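Local coordinates for protein cytosolic phospholipase A2 delta (Homo sapiens, PDB 5IZ5) that hydrolyses the sn-2 ester of membrane glycerophospholipids in a calcium-dependent manner, with a preference for releasing linoleic acid, at residues K89-L94 and M636-T641; D199-F204 and F211-M216; L539-Y544 and S576-S581. The protein carries 3 engineered substitutions. All blocks are in the same frame, centred on the assembly; numbering follows the deposited sequence.

In the fold
The three contacts illustrate how a multidomain lipase is held together both within and between its domains. Contact 1 joins the first and last thirds of the chain, tying strand 91-98 of the N-terminal C2 domain to a loop of the catalytic domain. Contacts 2 and 3 fall, in that order, in the sequence between its two halves. Contact 2 binds the two sheets of the probable second C2 domain face to face, and contact 3 stitches helix 534-543 to a loop inside the catalytic domain. The centres of contacts 1 and 2 are about 26 Å apart; that of contact 3 is about 41 and 47 Å from them, and no two contacts touch.

Contact 1 (K89-L94 and M636-T641); sequences KNVLEL and MPSQLT
Val91 and Lys89 of the N-terminal C2 domain close on Pro637 of the catalytic domain, where the start of strand 91-98, an inner strand of the C2 beta-sandwich, meets a short 3-10 turn in the loop after helix 631-634. This is an interdomain contact made almost wholly of carbon, and it is small, with 172 Å² buried between the segments. The turn is braced from within by a backbone bond of 3.0 Å from Gln639 N to Met636 O, which presents Pro637 and Ser638 to the strand.

The tight part centres on one corner of the proline ring. Pro637 CG lies 3.6 Å from Val91 CG2 and equally 3.6 Å from Lys89 CG, so the two C2 side chains share a single methylene. Val91 and the ring meet roughly at right angles, whereas the base of Lys89 slants across it, with its CB 4.0 Å from Pro637 CB. Both Val91 and Pro637 are buried; Leu112 of the neighbouring strand 106-114 touches the valine, and Tyr619 touches the proline.

Toward solvent the contact thins out, at the outer lysine chain and at Ser638, both residues being partly exposed. Bends at chi2 (68°) and chi4 lead the lysine chain away from the proline, and its amine forms a salt bridge with Asp114. Ser638 approaches the valine through both its CB and its hydroxyl, but less closely than the proline does. With Val91 CG1 set trans to the backbone N (chi1 -178°), that methyl ends 3.8 Å from Ser638 OG.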
# COMPACT_ATOMS: atom_id res chain seq x y z
N LYS B 89 -14.31 -8.58 -15.11
CA LYS B 89 -14.69 -9.76 -14.36
C LYS B 89 -15.98 -9.47 -13.60
O LYS B 89 -16.06 -8.52 -12.83
CB LYS B 89 -13.59 -10.21 -13.41
CG LYS B 89 -13.38 -11.71 -13.42
CD LYS B 89 -12.80 -12.24 -14.72
CE LYS B 89 -13.21 -13.67 -15.01
NZ LYS B 89 -13.24 -14.61 -13.86
N ASN B 90 -16.98 -10.31 -13.84
CA ASN B 90 -18.30 -10.14 -13.25
C ASN B 90 -18.63 -11.35 -12.39
O ASN B 90 -18.77 -12.46 -12.91
CB ASN B 90 -19.34 -9.99 -14.35
CG ASN B 90 -19.19 -8.70 -15.12
OD1 ASN B 90 -19.32 -7.62 -14.56
ND2 ASN B 90 -18.91 -8.82 -16.42
N VAL B 91 -18.71 -11.13 -11.08
CA VAL B 91 -19.05 -12.19 -10.16
C VAL B 91 -20.43 -11.89 -9.58
O VAL B 91 -20.65 -10.83 -8.98
CB VAL B 91 -18.02 -12.33 -9.02
CG1 VAL B 91 -18.39 -13.49 -8.10
CG2 VAL B 91 -16.63 -12.55 -9.59
N LEU B 92 -21.35 -12.82 -9.78
CA LEU B 92 -22.70 -12.67 -9.28
C LEU B 92 -22.80 -13.41 -7.95
O LEU B 92 -22.43 -14.57 -7.84
CB LEU B 92 -23.68 -13.25 -10.28
CG LEU B 92 -25.16 -13.06 -9.93
CD1 LEU B 92 -25.59 -11.61 -10.05
CD2 LEU B 92 -26.00 -13.93 -10.85
N GLU B 93 -23.28 -12.70 -6.93
CA GLU B 93 -23.51 -13.31 -5.63
C GLU B 93 -25.00 -13.61 -5.50
O GLU B 93 -25.83 -12.71 -5.66
CB GLU B 93 -23.06 -12.38 -4.51
CG GLU B 93 -23.11 -13.04 -3.13
CD GLU B 93 -22.91 -12.05 -2.00
OE1 GLU B 93 -23.67 -12.12 -1.01
OE2 GLU B 93 -21.99 -11.20 -2.11
N LEU B 94 -25.32 -14.86 -5.22
CA LEU B 94 -26.69 -15.27 -4.95
C LEU B 94 -26.75 -15.80 -3.52
O LEU B 94 -26.15 -16.83 -3.20
CB LEU B 94 -27.16 -16.33 -5.94
CG LEU B 94 -27.00 -15.97 -7.42
CD1 LEU B 94 -25.65 -16.41 -7.96
CD2 LEU B 94 -28.10 -16.60 -8.26
N MET B 636 -9.93 -14.84 -6.97
CA MET B 636 -11.25 -14.36 -6.54
C MET B 636 -11.37 -12.86 -6.77
O MET B 636 -11.07 -12.05 -5.88
CB MET B 636 -11.49 -14.68 -5.06
CG MET B 636 -11.49 -16.16 -4.73
SD MET B 636 -12.82 -17.11 -5.50
CE MET B 636 -14.24 -16.51 -4.59
N PRO B 637 -11.83 -12.47 -7.96
CA PRO B 637 -11.78 -11.06 -8.31
C PRO B 637 -12.69 -10.16 -7.47
O PRO B 637 -12.32 -9.02 -7.18
CB PRO B 637 -12.18 -11.06 -9.79
CG PRO B 637 -13.06 -12.25 -9.92
CD PRO B 637 -12.45 -13.28 -9.02
N SER B 638 -13.84 -10.67 -7.03
CA SER B 638 -14.72 -9.89 -6.16
C SER B 638 -14.11 -9.63 -4.77
O SER B 638 -14.54 -8.71 -4.08
CB SER B 638 -16.09 -10.55 -6.04
OG SER B 638 -15.97 -11.92 -5.69
N GLN B 639 -13.11 -10.43 -4.37
CA GLN B 639 -12.43 -10.25 -3.08
C GLN B 639 -11.10 -9.51 -3.17
O GLN B 639 -10.34 -9.49 -2.20
CB GLN B 639 -12.19 -11.61 -2.42
CG GLN B 639 -13.35 -12.59 -2.54
CD GLN B 639 -13.11 -13.88 -1.76
OE1 GLN B 639 -12.11 -14.57 -1.96
NE2 GLN B 639 -14.04 -14.21 -0.87
N LEU B 640 -10.80 -8.89 -4.31
CA LEU B 640 -9.54 -8.14 -4.46
C LEU B 640 -9.65 -6.70 -3.94
O LEU B 640 -10.72 -6.25 -3.57
CB LEU B 640 -9.07 -8.18 -5.91
CG LEU B 640 -8.59 -9.55 -6.41
CD1 LEU B 640 -7.94 -9.43 -7.78
CD2 LEU B 640 -7.61 -10.19 -5.44
N THR B 641 -8.52 -5.99 -3.93
CA THR B 641 -8.45 -4.66 -3.29
C THR B 641 -9.26 -3.52 -3.93
O THR B 641 -9.71 -2.62 -3.21
CB THR B 641 -6.96 -4.22 -3.13
OG1 THR B 641 -6.27 -5.16 -2.30
CG2 THR B 641 -6.83 -2.84 -2.50

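Contact 2 (D199-F204 and F211-M216); sequences DTQTSF and FRFHYM
Gln201 NE2 donates a hydrogen bond of 2.9 Å to the backbone oxygen Arg212 O, with an N-H...O angle of 152°. The acceptor lies close to the amide plane of Gln201, but the nitrogen approaches from above the carbonyl plane. The two strands run antiparallel (173°) with their axes 8.9 Å apart and belong to different sheets, so this is face-to-face packing inside the beta-sandwich of the probable second C2 domain.

The same nitrogen rests over the face of Phe213, 3.3 Å above the ring plane and over its centre, with the amide and ring planes inclined at 53°. Gln201 reaches this place by an extended run beyond CG, its CG passing 4.0 Å from Phe213 CZ. The other amide atom, Gln201 OE1, lies in the plane of the Phe211 ring at its edge, 3.6 Å from CD1. Ser203 CB meets that ring edge further out, 3.8 Å from Phe211 CZ. Leu191 of strand 188-193 packs on both phenylalanines, and the guanidinium of Arg212 has its partner in Asp169.

Polarity therefore matches at both ends of the glutamine amide: the nitrogen meets a carbonyl oxygen and an electron-rich ring face, while the oxygen meets the C-H edge of a second ring. Exchanging the two ends would probably set oxygen against both carbonyl and pi cloud, which is consistent with a preferred amide orientation.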
# COMPACT_ATOMS: atom_id res chain seq x y z
N ASP B 199 -24.32 7.59 -3.27
CA ASP B 199 -25.51 6.81 -2.91
C ASP B 199 -26.68 7.69 -2.44
O ASP B 199 -27.70 7.80 -3.13
CB ASP B 199 -25.20 5.73 -1.88
CG ASP B 199 -26.39 4.83 -1.61
OD1 ASP B 199 -26.93 4.88 -0.50
OD2 ASP B 199 -26.81 4.10 -2.52
N THR B 200 -26.52 8.30 -1.27
CA THR B 200 -27.55 9.14 -0.68
C THR B 200 -26.93 10.43 -0.18
O THR B 200 -25.87 10.40 0.44
CB THR B 200 -28.22 8.43 0.51
OG1 THR B 200 -28.84 7.23 0.05
CG2 THR B 200 -29.28 9.32 1.17
N GLN B 201 -27.59 11.55 -0.45
CA GLN B 201 -27.15 12.84 0.06
C GLN B 201 -28.36 13.58 0.64
O GLN B 201 -29.41 13.67 0.00
CB GLN B 201 -26.49 13.66 -1.03
CG GLN B 201 -25.17 13.07 -1.51
CD GLN B 201 -24.47 13.93 -2.55
OE1 GLN B 201 -24.05 15.04 -2.26
NE2 GLN B 201 -24.33 13.41 -3.77
N THR B 202 -28.19 14.08 1.86
CA THR B 202 -29.25 14.80 2.55
C THR B 202 -28.78 16.18 2.93
O THR B 202 -27.58 16.43 3.05
CB THR B 202 -29.69 14.10 3.83
OG1 THR B 202 -28.63 14.15 4.79
CG2 THR B 202 -30.06 12.65 3.55
N SER B 203 -29.74 17.08 3.13
CA SER B 203 -29.43 18.43 3.52
C SER B 203 -30.67 19.22 3.88
O SER B 203 -31.74 19.03 3.29
CB SER B 203 -28.73 19.15 2.37
OG SER B 203 -28.82 20.55 2.57
N PHE B 204 -30.52 20.13 4.84
CA PHE B 204 -31.57 21.08 5.15
C PHE B 204 -31.62 22.16 4.08
O PHE B 204 -30.64 22.43 3.40
CB PHE B 204 -31.35 21.70 6.54
CG PHE B 204 -31.50 20.71 7.66
CD1 PHE B 204 -30.39 20.27 8.38
CD2 PHE B 204 -32.75 20.20 7.97
CE1 PHE B 204 -30.54 19.35 9.41
CE2 PHE B 204 -32.90 19.29 9.00
CZ PHE B 204 -31.80 18.86 9.72
N PHE B 211 -25.46 19.59 -5.42
CA PHE B 211 -25.07 18.19 -5.21
C PHE B 211 -24.52 17.57 -6.48
O PHE B 211 -25.00 17.85 -7.58
CB PHE B 211 -26.27 17.36 -4.76
CG PHE B 211 -26.99 17.92 -3.58
CD1 PHE B 211 -26.67 17.52 -2.29
CD2 PHE B 211 -28.00 18.86 -3.76
CE1 PHE B 211 -27.34 18.05 -1.20
CE2 PHE B 211 -28.67 19.40 -2.67
CZ PHE B 211 -28.34 18.99 -1.39
N ARG B 212 -23.53 16.71 -6.32
CA ARG B 212 -22.96 15.96 -7.43
C ARG B 212 -23.01 14.47 -7.09
O ARG B 212 -22.61 14.07 -6.00
CB ARG B 212 -21.51 16.40 -7.66
CG ARG B 212 -20.68 15.51 -8.59
CD ARG B 212 -20.62 16.02 -10.01
NE ARG B 212 -19.95 17.30 -10.08
CZ ARG B 212 -19.82 17.99 -11.20
NH1 ARG B 212 -20.30 17.52 -12.35
NH2 ARG B 212 -19.20 19.16 -11.18
N PHE B 213 -23.50 13.67 -8.04
CA PHE B 213 -23.41 12.22 -7.95
C PHE B 213 -22.53 11.70 -9.08
O PHE B 213 -22.63 12.15 -10.22
CB PHE B 213 -24.78 11.57 -8.08
CG PHE B 213 -25.69 11.81 -6.90
CD1 PHE B 213 -25.80 10.87 -5.88
CD2 PHE B 213 -26.45 12.97 -6.82
CE1 PHE B 213 -26.65 11.08 -4.80
CE2 PHE B 213 -27.29 13.18 -5.74
CZ PHE B 213 -27.40 12.24 -4.73
N HIS B 214 -21.68 10.73 -8.74
CA HIS B 214 -20.90 10.01 -9.73
C HIS B 214 -21.37 8.58 -9.78
O HIS B 214 -21.53 7.94 -8.74
CB HIS B 214 -19.42 10.04 -9.36
CG HIS B 214 -18.86 11.42 -9.23
ND1 HIS B 214 -19.00 12.17 -8.08
CD2 HIS B 214 -18.14 12.18 -10.09
CE1 HIS B 214 -18.39 13.33 -8.24
NE2 HIS B 214 -17.86 13.36 -9.45
N TYR B 215 -21.60 8.07 -10.99
CA TYR B 215 -22.11 6.72 -11.16
C TYR B 215 -21.77 6.21 -12.55
O TYR B 215 -21.54 6.97 -13.49
CB TYR B 215 -23.63 6.71 -10.95
CG TYR B 215 -24.36 7.63 -11.89
CD1 TYR B 215 -25.05 7.12 -12.99
CD2 TYR B 215 -24.34 9.00 -11.70
CE1 TYR B 215 -25.71 7.97 -13.87
CE2 TYR B 215 -24.99 9.85 -12.56
CZ TYR B 215 -25.67 9.33 -13.64
OH TYR B 215 -26.32 10.18 -14.49
N MET B 216 -21.74 4.89 -12.68
CA MET B 216 -21.43 4.26 -13.94
C MET B 216 -22.50 4.52 -15.00
O MET B 216 -23.69 4.34 -14.75
CB MET B 216 -21.32 2.76 -13.74
CG MET B 216 -19.98 2.31 -13.19
SD MET B 216 -20.03 0.58 -12.71
CE MET B 216 -20.68 -0.18 -14.17

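Contact 3 (L539-Y544 and S576-S581); sequences LLDAWY and SRLEAS. With SO4 (sulfate ion), chain M.
The C-terminal part of helix 534-543 in the catalytic domain is pinned to the loop before helix 588-593 by a salt bridge between Asp541 and Arg577. A single carboxylate oxygen takes the load: Arg577 NH2 gives Asp541 OD2 a bond of 2.9 Å at 159°, and Arg577 NH1 adds a weak one of 3.3 Å. OD2 is met on its anti side by the edge of the guanidinium, and the two flat groups stand almost perpendicular (89°). The bend of the arginine at chi3 (63°) turns the group back toward the helix, where NH1 also bonds Asn538. Leu578 fills in between, its CD2 lying 3.5 Å above the guanidinium plane of Arg577, toward its rim, and its CD1 set tightly against Asp541 CB at 3.3 Å. An alanine in place of Arg577 would probably take from the Asp541 carboxylate its salt-bridge partner across this contact.

The side chain of Arg577 is about 11 Å from Gly334, a substrate-binding residue, so the contact lies near that site but outside it. Across the helix from this surface contact, Trp543 packs on helix 588-593 through Leu589, Ala590 and Phe593, so helix 534-543 is held by both loop and following helix.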
# COMPACT_ATOMS: atom_id res chain seq x y z
N LEU B 539 4.80 -1.10 20.59
CA LEU B 539 4.22 -0.19 21.58
C LEU B 539 3.01 -0.87 22.22
O LEU B 539 2.80 -0.78 23.42
CB LEU B 539 3.80 1.14 20.93
CG LEU B 539 3.47 2.33 21.84
CD1 LEU B 539 4.59 2.67 22.82
CD2 LEU B 539 3.13 3.56 21.00
N LEU B 540 2.26 -1.61 21.42
CA LEU B 540 1.06 -2.28 21.90
C LEU B 540 1.41 -3.38 22.91
O LEU B 540 0.75 -3.49 23.94
CB LEU B 540 0.28 -2.85 20.71
CG LEU B 540 -1.00 -3.66 21.07
CD1 LEU B 540 -2.24 -3.22 20.31
CD2 LEU B 540 -0.78 -5.15 20.82
N ASP B 541 2.42 -4.19 22.61
CA ASP B 541 2.87 -5.24 23.53
C ASP B 541 3.51 -4.71 24.81
O ASP B 541 3.28 -5.24 25.90
CB ASP B 541 3.89 -6.17 22.86
CG ASP B 541 3.27 -7.13 21.85
OD1 ASP B 541 2.03 -7.20 21.73
OD2 ASP B 541 4.06 -7.81 21.16
N ALA B 542 4.33 -3.68 24.68
CA ALA B 542 4.98 -3.07 25.84
C ALA B 542 3.98 -2.41 26.79
O ALA B 542 4.21 -2.35 27.99
CB ALA B 542 6.02 -2.06 25.39
N TRP B 543 2.87 -1.92 26.24
CA TRP B 543 1.91 -1.13 27.01
C TRP B 543 0.72 -1.90 27.55
O TRP B 543 0.30 -1.64 28.67
CB TRP B 543 1.37 0.04 26.17
CG TRP B 543 2.28 1.23 26.16
CD1 TRP B 543 3.57 1.28 26.60
CD2 TRP B 543 1.98 2.54 25.67
NE1 TRP B 543 4.09 2.54 26.44
CE2 TRP B 543 3.13 3.34 25.86
CE3 TRP B 543 0.84 3.13 25.10
CZ2 TRP B 543 3.18 4.68 25.50
CZ3 TRP B 543 0.90 4.47 24.73
CH2 TRP B 543 2.06 5.23 24.93
N TYR B 544 0.17 -2.81 26.75
CA TYR B 544 -1.08 -3.48 27.04
C TYR B 544 -0.84 -4.96 27.27
O TYR B 544 -0.30 -5.65 26.41
CB TYR B 544 -2.07 -3.28 25.89
CG TYR B 544 -2.32 -1.83 25.59
CD1 TYR B 544 -1.55 -1.17 24.64
CD2 TYR B 544 -3.29 -1.10 26.28
CE1 TYR B 544 -1.75 0.16 24.37
CE2 TYR B 544 -3.49 0.24 26.00
CZ TYR B 544 -2.72 0.86 25.04
OH TYR B 544 -2.89 2.17 24.75
N SER B 576 15.10 -9.25 23.78
CA SER B 576 15.52 -7.85 23.85
C SER B 576 14.52 -6.91 23.17
O SER B 576 14.69 -5.69 23.24
CB SER B 576 16.90 -7.69 23.20
OG SER B 576 16.91 -8.23 21.89
N ARG B 577 13.48 -7.47 22.55
CA ARG B 577 12.58 -6.73 21.66
C ARG B 577 11.89 -5.55 22.35
O ARG B 577 12.02 -4.42 21.91
CB ARG B 577 11.53 -7.67 21.06
CG ARG B 577 10.65 -7.03 19.99
CD ARG B 577 9.75 -8.06 19.33
NE ARG B 577 8.80 -8.65 20.29
CZ ARG B 577 7.54 -8.25 20.48
NH1 ARG B 577 7.01 -7.25 19.79
NH2 ARG B 577 6.80 -8.87 21.39
N LEU B 578 11.16 -5.83 23.42
CA LEU B 578 10.39 -4.80 24.13
C LEU B 578 11.16 -4.23 25.31
O LEU B 578 10.64 -4.17 26.43
CB LEU B 578 9.06 -5.38 24.60
CG LEU B 578 8.20 -6.05 23.53
CD1 LEU B 578 6.92 -6.57 24.15
CD2 LEU B 578 7.90 -5.10 22.38
N GLU B 579 12.39 -3.78 25.07
CA GLU B 579 13.19 -3.15 26.11
C GLU B 579 14.00 -1.98 25.58
O GLU B 579 15.03 -2.14 24.91
CB GLU B 579 14.08 -4.18 26.83
CG GLU B 579 13.50 -4.62 28.17
CD GLU B 579 14.04 -5.95 28.65
OE1 GLU B 579 15.28 -6.12 28.66
OE2 GLU B 579 13.23 -6.81 29.03
N ALA B 580 13.48 -0.80 25.87
CA ALA B 580 14.15 0.47 25.64
C ALA B 580 13.42 1.47 26.51
O ALA B 580 12.26 1.25 26.86
CB ALA B 580 14.06 0.85 24.18
N SER B 581 14.07 2.57 26.85
CA SER B 581 13.52 3.51 27.82
C SER B 581 12.18 4.10 27.39
O SER B 581 11.24 4.11 28.16
CB SER B 581 14.49 4.66 28.07
OG SER B 581 15.71 4.18 28.60
S SO4 M . 16.79 7.86 27.72
O1 SO4 M . 18.23 8.15 27.91
O2 SO4 M . 16.51 7.63 26.28
O3 SO4 M . 16.43 6.66 28.50
O4 SO4 M . 15.98 9.00 28.20